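Local coordinates for protein putative dihydrodipicolinate synthase (Thermus thermophilus, PDB 2PCQ) that is a putative dihydrodipicolinate synthase family protein with a TIM-barrel fold, built as an assembly of four chains, and has no established function, at residues F181-E190 / Y204-R212; G236-H247 / P260-L270. One frame throughout, in Å; residues are numbered along the deposited sequence.

Interaction 1 (F181-E190 / Y204-R212); sequences FLGALALGAE and YRALLDHFR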
# COMPACT_ATOMS: atom_id res chain seq x y z
N PHE A 181 -5.99 14.82 18.06
CA PHE A 181 -5.82 14.84 19.50
C PHE A 181 -7.09 14.68 20.34
O PHE A 181 -7.16 13.80 21.19
CB PHE A 181 -5.07 16.11 19.92
CG PHE A 181 -4.54 16.07 21.33
CD1 PHE A 181 -3.93 14.92 21.82
CD2 PHE A 181 -4.66 17.17 22.17
CE1 PHE A 181 -3.43 14.87 23.12
CE2 PHE A 181 -4.17 17.13 23.47
CZ PHE A 181 -3.55 15.98 23.95
N LEU A 182 -8.09 15.52 20.10
CA LEU A 182 -9.32 15.42 20.88
C LEU A 182 -9.99 14.06 20.69
O LEU A 182 -10.58 13.52 21.62
CB LEU A 182 -10.29 16.55 20.52
CG LEU A 182 -11.60 16.58 21.33
CD1 LEU A 182 -11.28 16.62 22.82
CD2 LEU A 182 -12.42 17.81 20.94
N GLY A 183 -9.88 13.51 19.49
CA GLY A 183 -10.47 12.21 19.22
C GLY A 183 -9.78 11.13 20.04
O GLY A 183 -10.44 10.23 20.56
N ALA A 184 -8.46 11.21 20.14
CA ALA A 184 -7.69 10.24 20.90
C ALA A 184 -8.05 10.33 22.38
O ALA A 184 -8.18 9.30 23.06
CB ALA A 184 -6.21 10.50 20.72
N LEU A 185 -8.22 11.55 22.88
CA LEU A 185 -8.58 11.76 24.28
C LEU A 185 -9.94 11.13 24.57
O LEU A 185 -10.13 10.49 25.60
CB LEU A 185 -8.62 13.26 24.60
CG LEU A 185 -7.28 14.00 24.53
CD1 LEU A 185 -7.49 15.47 24.90
CD2 LEU A 185 -6.28 13.35 25.48
N ALA A 186 -10.88 11.32 23.64
CA ALA A 186 -12.21 10.76 23.81
C ALA A 186 -12.09 9.24 23.88
O ALA A 186 -12.86 8.58 24.58
CB ALA A 186 -13.09 11.15 22.63
N LEU A 187 -11.11 8.70 23.15
CA LEU A 187 -10.89 7.27 23.12
C LEU A 187 -9.89 6.76 24.18
O LEU A 187 -9.26 5.71 24.00
CB LEU A 187 -10.47 6.83 21.71
CG LEU A 187 -11.61 6.95 20.68
CD1 LEU A 187 -11.08 6.72 19.27
CD2 LEU A 187 -12.72 5.94 21.02
N GLY A 188 -9.74 7.51 25.26
CA GLY A 188 -8.89 7.07 26.36
C GLY A 188 -7.42 7.40 26.49
O GLY A 188 -6.80 7.00 27.48
N ALA A 189 -6.83 8.11 25.54
CA ALA A 189 -5.41 8.44 25.64
C ALA A 189 -5.15 9.25 26.91
O ALA A 189 -5.93 10.12 27.29
CB ALA A 189 -4.96 9.23 24.42
N GLU A 190 -4.04 8.94 27.58
CA GLU A 190 -3.65 9.64 28.80
C GLU A 190 -3.18 11.04 28.46
O GLU A 190 -3.30 11.97 29.25
CB GLU A 190 -2.54 8.88 29.52
CG GLU A 190 -2.04 9.55 30.80
CD GLU A 190 -0.89 8.79 31.44
OE1 GLU A 190 -1.07 7.60 31.76
OE2 GLU A 190 0.19 9.39 31.63
N TYR A 204 -2.06 22.83 23.86
CA TYR A 204 -2.41 21.42 23.93
C TYR A 204 -2.74 21.03 25.37
O TYR A 204 -3.57 20.16 25.61
CB TYR A 204 -1.28 20.57 23.35
CG TYR A 204 -1.26 20.65 21.84
CD1 TYR A 204 -2.20 19.96 21.07
CD2 TYR A 204 -0.36 21.49 21.17
CE1 TYR A 204 -2.26 20.11 19.68
CE2 TYR A 204 -0.41 21.65 19.79
CZ TYR A 204 -1.36 20.96 19.05
OH TYR A 204 -1.43 21.12 17.69
N ARG A 205 -2.10 21.69 26.33
CA ARG A 205 -2.35 21.43 27.74
C ARG A 205 -3.78 21.88 28.06
O ARG A 205 -4.53 21.20 28.76
CB ARG A 205 -1.37 22.23 28.60
CG ARG A 205 -1.66 22.19 30.10
CD ARG A 205 -1.19 20.88 30.70
NE ARG A 205 -2.28 20.08 31.22
CZ ARG A 205 -2.13 18.87 31.77
NH1 ARG A 205 -0.92 18.34 31.86
NH2 ARG A 205 -3.18 18.22 32.24
N ALA A 206 -4.15 23.05 27.54
CA ALA A 206 -5.48 23.61 27.75
C ALA A 206 -6.55 22.70 27.15
O ALA A 206 -7.62 22.51 27.73
CB ALA A 206 -5.56 25.00 27.14
N LEU A 207 -6.26 22.15 25.98
CA LEU A 207 -7.20 21.26 25.30
C LEU A 207 -7.41 20.02 26.15
O LEU A 207 -8.54 19.57 26.35
CB LEU A 207 -6.67 20.89 23.91
CG LEU A 207 -7.46 19.91 23.04
CD1 LEU A 207 -8.95 20.21 23.10
CD2 LEU A 207 -6.96 20.01 21.60
N LEU A 208 -6.32 19.47 26.65
CA LEU A 208 -6.36 18.29 27.51
C LEU A 208 -7.18 18.62 28.77
O LEU A 208 -8.03 17.82 29.19
CB LEU A 208 -4.94 17.88 27.90
CG LEU A 208 -4.79 16.77 28.95
CD1 LEU A 208 -5.51 15.51 28.49
CD2 LEU A 208 -3.31 16.48 29.18
N ASP A 209 -6.94 19.79 29.35
CA ASP A 209 -7.66 20.20 30.55
C ASP A 209 -9.16 20.34 30.29
O ASP A 209 -9.98 19.86 31.09
CB ASP A 209 -7.12 21.52 31.11
CG ASP A 209 -5.75 21.37 31.76
OD1 ASP A 209 -5.46 20.27 32.28
OD2 ASP A 209 -4.99 22.35 31.76
N HIS A 210 -9.53 21.00 29.20
CA HIS A 210 -10.94 21.16 28.85
C HIS A 210 -11.62 19.80 28.80
O HIS A 210 -12.71 19.62 29.34
CB HIS A 210 -11.10 21.83 27.48
CG HIS A 210 -10.88 23.31 27.49
ND1 HIS A 210 -11.49 24.15 28.41
CD2 HIS A 210 -10.18 24.11 26.66
CE1 HIS A 210 -11.17 25.40 28.13
NE2 HIS A 210 -10.37 25.41 27.07
N PHE A 211 -10.98 18.84 28.14
CA PHE A 211 -11.57 17.51 28.03
C PHE A 211 -11.71 16.86 29.39
O PHE A 211 -12.79 16.38 29.74
CB PHE A 211 -10.71 16.60 27.13
CG PHE A 211 -11.26 15.21 27.00
CD1 PHE A 211 -12.37 14.96 26.19
CD2 PHE A 211 -10.70 14.16 27.72
CE1 PHE A 211 -12.91 13.68 26.11
CE2 PHE A 211 -11.24 12.88 27.65
CZ PHE A 211 -12.34 12.63 26.84
N ARG A 212 -10.63 16.84 30.16
CA ARG A 212 -10.65 16.24 31.50
C ARG A 212 -11.73 16.84 32.39
O ARG A 212 -12.33 16.14 33.20
CB ARG A 212 -9.31 16.42 32.20
CG ARG A 212 -8.44 15.18 32.19
CD ARG A 212 -7.60 15.13 30.95
NE ARG A 212 -6.69 13.98 30.95
CZ ARG A 212 -7.00 12.78 30.47
NH1 ARG A 212 -8.20 12.55 29.95
NH2 ARG A 212 -6.10 11.81 30.51
O HOH W 1 -8.53 10.54 27.75

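Interaction 2 (G236-H247 / P260-L270); sequences GGVPLLKQALRH and PAESPLWERFL. With GOL (glycerol), chain D.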
# COMPACT_ATOMS: atom_id res chain seq x y z
N GLY A 236 5.14 19.00 7.13
CA GLY A 236 6.48 19.57 7.03
C GLY A 236 7.58 18.79 7.73
O GLY A 236 8.75 18.97 7.44
N GLY A 237 7.20 17.92 8.66
CA GLY A 237 8.19 17.12 9.37
C GLY A 237 9.26 17.89 10.12
O GLY A 237 9.04 19.02 10.55
N VAL A 238 10.43 17.28 10.27
CA VAL A 238 11.53 17.89 11.00
C VAL A 238 12.01 19.24 10.46
O VAL A 238 12.26 20.16 11.23
CB VAL A 238 12.74 16.92 11.11
CG1 VAL A 238 13.93 17.63 11.76
CG2 VAL A 238 12.34 15.72 11.95
N PRO A 239 12.15 19.37 9.13
CA PRO A 239 12.61 20.67 8.60
C PRO A 239 11.68 21.82 9.00
O PRO A 239 12.14 22.90 9.34
CB PRO A 239 12.64 20.44 7.09
CG PRO A 239 12.98 18.98 6.99
CD PRO A 239 12.09 18.37 8.05
N LEU A 240 10.37 21.58 8.94
CA LEU A 240 9.41 22.62 9.30
C LEU A 240 9.45 22.91 10.79
O LEU A 240 9.38 24.07 11.20
CB LEU A 240 7.99 22.23 8.88
CG LEU A 240 6.90 23.28 9.15
CD1 LEU A 240 7.29 24.60 8.50
CD2 LEU A 240 5.55 22.79 8.63
N LEU A 241 9.57 21.87 11.60
CA LEU A 241 9.63 22.02 13.05
C LEU A 241 10.83 22.88 13.46
O LEU A 241 10.69 23.81 14.25
CB LEU A 241 9.73 20.65 13.73
CG LEU A 241 9.95 20.68 15.25
CD1 LEU A 241 8.80 21.42 15.91
CD2 LEU A 241 10.06 19.25 15.78
N LYS A 242 12.00 22.56 12.94
CA LYS A 242 13.20 23.31 13.28
C LYS A 242 13.15 24.74 12.77
O LYS A 242 13.56 25.67 13.47
CB LYS A 242 14.44 22.59 12.75
CG LYS A 242 14.83 21.37 13.59
CD LYS A 242 16.18 20.81 13.18
CE LYS A 242 16.69 19.81 14.20
NZ LYS A 242 18.04 19.29 13.86
N GLN A 243 12.65 24.94 11.56
CA GLN A 243 12.57 26.28 11.00
C GLN A 243 11.62 27.14 11.85
O GLN A 243 11.87 28.33 12.05
CB GLN A 243 12.09 26.23 9.55
CG GLN A 243 11.90 27.62 8.93
CD GLN A 243 11.71 27.57 7.43
OE1 GLN A 243 11.15 26.61 6.89
NE2 GLN A 243 12.17 28.60 6.74
N ALA A 244 10.56 26.53 12.35
CA ALA A 244 9.59 27.24 13.19
C ALA A 244 10.24 27.64 14.51
O ALA A 244 10.08 28.76 14.98
CB ALA A 244 8.37 26.36 13.45
N LEU A 245 10.97 26.71 15.12
CA LEU A 245 11.62 27.01 16.38
C LEU A 245 12.67 28.10 16.19
O LEU A 245 12.78 29.00 17.02
CB LEU A 245 12.26 25.74 16.96
CG LEU A 245 11.24 24.76 17.56
CD1 LEU A 245 11.90 23.42 17.81
CD2 LEU A 245 10.67 25.34 18.85
N ARG A 246 13.44 28.03 15.10
CA ARG A 246 14.45 29.06 14.84
C ARG A 246 13.75 30.40 14.67
O ARG A 246 14.21 31.43 15.17
CB ARG A 246 15.27 28.75 13.58
CG ARG A 246 16.16 27.51 13.67
CD ARG A 246 17.28 27.54 12.62
NE ARG A 246 16.77 27.67 11.26
CZ ARG A 246 16.21 26.68 10.56
NH1 ARG A 246 16.10 25.47 11.10
NH2 ARG A 246 15.77 26.91 9.33
N HIS A 247 12.62 30.39 13.96
CA HIS A 247 11.86 31.61 13.73
C HIS A 247 11.41 32.25 15.05
O HIS A 247 11.36 33.48 15.16
CB HIS A 247 10.64 31.31 12.86
CG HIS A 247 9.75 32.49 12.64
ND1 HIS A 247 8.65 32.75 13.42
CD2 HIS A 247 9.80 33.49 11.73
CE1 HIS A 247 8.06 33.85 13.01
NE2 HIS A 247 8.74 34.32 11.98
N PRO A 260 16.91 19.39 3.87
CA PRO A 260 16.81 20.85 3.70
C PRO A 260 16.76 21.70 4.96
O PRO A 260 16.07 21.37 5.93
CB PRO A 260 15.56 21.00 2.84
CG PRO A 260 14.68 19.91 3.38
CD PRO A 260 15.65 18.74 3.49
N ALA A 261 17.49 22.81 4.93
CA ALA A 261 17.54 23.75 6.05
C ALA A 261 16.21 24.47 6.22
O ALA A 261 15.86 24.90 7.32
CB ALA A 261 18.66 24.77 5.81
N GLU A 262 15.46 24.58 5.13
CA GLU A 262 14.17 25.24 5.15
C GLU A 262 13.09 24.36 4.52
O GLU A 262 13.37 23.58 3.61
CB GLU A 262 14.26 26.58 4.42
CG GLU A 262 15.00 27.65 5.22
CD GLU A 262 15.23 28.93 4.44
OE1 GLU A 262 14.39 29.28 3.59
OE2 GLU A 262 16.25 29.60 4.70
N SER A 263 11.87 24.48 5.03
CA SER A 263 10.74 23.69 4.55
C SER A 263 9.95 24.37 3.43
O SER A 263 9.73 25.58 3.46
CB SER A 263 9.79 23.37 5.70
OG SER A 263 8.57 22.82 5.23
N PRO A 264 9.52 23.58 2.43
CA PRO A 264 8.74 24.11 1.30
C PRO A 264 7.37 24.60 1.77
O PRO A 264 6.65 25.28 1.04
CB PRO A 264 8.61 22.89 0.37
CG PRO A 264 9.81 22.07 0.70
CD PRO A 264 9.88 22.17 2.20
N LEU A 265 7.00 24.25 3.00
CA LEU A 265 5.71 24.65 3.55
C LEU A 265 5.79 25.89 4.43
O LEU A 265 4.79 26.31 5.00
CB LEU A 265 5.11 23.51 4.36
CG LEU A 265 4.65 22.28 3.56
CD1 LEU A 265 4.25 21.17 4.51
CD2 LEU A 265 3.47 22.67 2.68
N TRP A 266 6.97 26.49 4.52
CA TRP A 266 7.13 27.66 5.38
C TRP A 266 6.15 28.79 5.08
O TRP A 266 5.56 29.36 6.00
CB TRP A 266 8.56 28.21 5.31
CG TRP A 266 8.78 29.33 6.28
CD1 TRP A 266 9.11 30.62 5.99
CD2 TRP A 266 8.65 29.26 7.71
NE1 TRP A 266 9.20 31.36 7.15
CE2 TRP A 266 8.92 30.55 8.22
CE3 TRP A 266 8.33 28.23 8.61
CZ2 TRP A 266 8.88 30.84 9.59
CZ3 TRP A 266 8.29 28.51 9.97
CH2 TRP A 266 8.57 29.81 10.44
N GLU A 267 5.99 29.13 3.81
CA GLU A 267 5.09 30.20 3.42
C GLU A 267 3.66 29.98 3.92
O GLU A 267 2.98 30.93 4.30
CB GLU A 267 5.10 30.37 1.90
CG GLU A 267 4.17 31.46 1.39
CD GLU A 267 4.45 31.82 -0.06
OE1 GLU A 267 4.51 30.90 -0.91
OE2 GLU A 267 4.62 33.02 -0.35
N ARG A 268 3.21 28.73 3.91
CA ARG A 268 1.87 28.41 4.38
C ARG A 268 1.82 28.35 5.91
O ARG A 268 0.83 28.71 6.52
CB ARG A 268 1.41 27.07 3.81
CG ARG A 268 1.14 27.07 2.32
CD ARG A 268 0.90 25.65 1.82
NE ARG A 268 -0.22 25.00 2.49
CZ ARG A 268 -0.55 23.72 2.34
NH1 ARG A 268 0.17 22.95 1.54
NH2 ARG A 268 -1.59 23.21 2.98
N PHE A 269 2.91 27.88 6.51
CA PHE A 269 2.97 27.74 7.96
C PHE A 269 3.14 29.06 8.71
O PHE A 269 2.54 29.25 9.76
CB PHE A 269 4.12 26.81 8.33
CG PHE A 269 4.04 26.28 9.73
CD1 PHE A 269 3.07 25.33 10.08
CD2 PHE A 269 4.94 26.70 10.70
CE1 PHE A 269 3.00 24.82 11.37
CE2 PHE A 269 4.88 26.19 12.00
CZ PHE A 269 3.91 25.25 12.33
N LEU A 270 3.97 29.95 8.18
CA LEU A 270 4.24 31.24 8.83
C LEU A 270 3.00 31.94 9.38
O LEU A 270 2.92 32.21 10.58
CB LEU A 270 4.99 32.17 7.86
CG LEU A 270 5.35 33.58 8.34
CD1 LEU A 270 6.21 33.51 9.60
CD2 LEU A 270 6.10 34.31 7.23
C1 GOL D . 16.68 30.90 8.34
O1 GOL D . 16.62 29.58 7.89
C2 GOL D . 17.83 31.10 9.32
O2 GOL D . 18.11 29.89 9.99
C3 GOL D . 19.03 31.60 8.54
O3 GOL D . 20.06 32.03 9.39
O HOH W 2 9.52 20.32 5.29
O HOH W 3 14.84 23.46 9.40
O HOH W 4 11.75 29.23 3.78

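Interaction 1 (F181-E190 / Y204-R212)
Helix 181-186 and the segment 204-212 run in roughly the same direction, their axes 36° apart and 10.6 Å apart at closest approach, with Leu182 facing Leu207 and Leu185 facing Phe211. Both belong to the outer helical layer of a TIM barrel and flank strand 191-193 in sequence. The contact is mostly buried and apolar. At one end the edge of the Tyr204 ring points toward the face of Phe181 in an offset edge-to-face pair, planes at 70°. CD2 of Phe181 also meets Leu207 CD2 at 3.7 Å. Ile2 of the first barrel strand packs on Phe181, Tyr204 and Leu208. In the middle, Leu185 CD2 touches Leu208 CD1 at 3.8 Å, the two side chains crossing at about a right angle. Phe211 CG is anti to the backbone N (chi1 179°), which carries the ring across to the end of helix 181-186. Leu185 CB lies over one face of this ring, 4.0 Å from its centroid, and Leu182 CD1 reaches CD1 of Phe211. Leu216 of the second subunit also packs on Phe211. Past the Phe211 ring, a Schellman motif with Gly188 at C-prime ends helix 181-186. One water ties this end to the partner helix: it donates to Leu185 O and Ala189 O, both at 2.7 Å, and accepts from Arg212 NH1 at 3.0 Å.

Interaction 2 (G236-H247 / P260-L270)
Trp266 fits as a knob into a hole formed by Leu240, Gln243, Ala244 and His247 of helix 236-247. Gln243 lies over one face of the indole, its amide stacked at 17° to the ring plane, with CD 3.5 Å from Trp266 CD2. Leu270 CB lies over the rim of the opposite face. Leu240 CD1 meets the indole rim at CE3, 3.8 Å away. Further round, the CZ2-CH2 edge points toward the face of His247 in an offset edge-to-face pair with planes at 62°. Leu240 CG is anti to the backbone N. This places CD1 between Trp266 CE3 and the Phe269 ring, while CD2 sits over the Phe269 face.

The extended Gln243 chain also serves the loop before helix 266-278. Ser263 N donates to Gln243 OE1 at 2.9 Å, nearly straight at the hydrogen (166°), but from above the carbonyl plane. Gln243 NE2 reaches Glu262 OE1 through a water. Ser263 OG accepts from Leu265 N in a capping bond within the type I turn (Ser263 to Trp266) that leads into the helix. Further along, Arg246 NH2 donates to Ala261 O at 2.8 Å, and its NH1 binds Gly253 O. A glycerol, probably a crystallisation additive, accepts from Arg246 NE and NH2 and donates to Glu262 OE2. Gln243 thus serves both sides of the contact: its amide stacks on Trp266 of the helix and its OE1 takes a backbone N-H of the loop, while Arg246 holds the carbonyl of Ala261. The Trp266 stack and the Ser263 bond together should restrict rotation of the Gln243 amide.

The two contacts follow each other along the chain: both segments of interaction 1 come before those of interaction 2. Their centres are 26 Å apart, and their nearest atoms stay about 9 Å apart without touching. Interaction 1 belongs to the barrel's helical layer, where helix 181-186 meets helix 201-212, with the first strand, 2-6, nearby. Interaction 2 lies in the C-terminal part, between the end of helix 216-247 and the loop 260-265 with the start of helix 266-278. The long helix 216-247 follows helix 201-212 in the chain and also packs on interaction 1, so it connects the two regions. Each contact also borders another chain: interaction 1 the second subunit, interaction 2 the third.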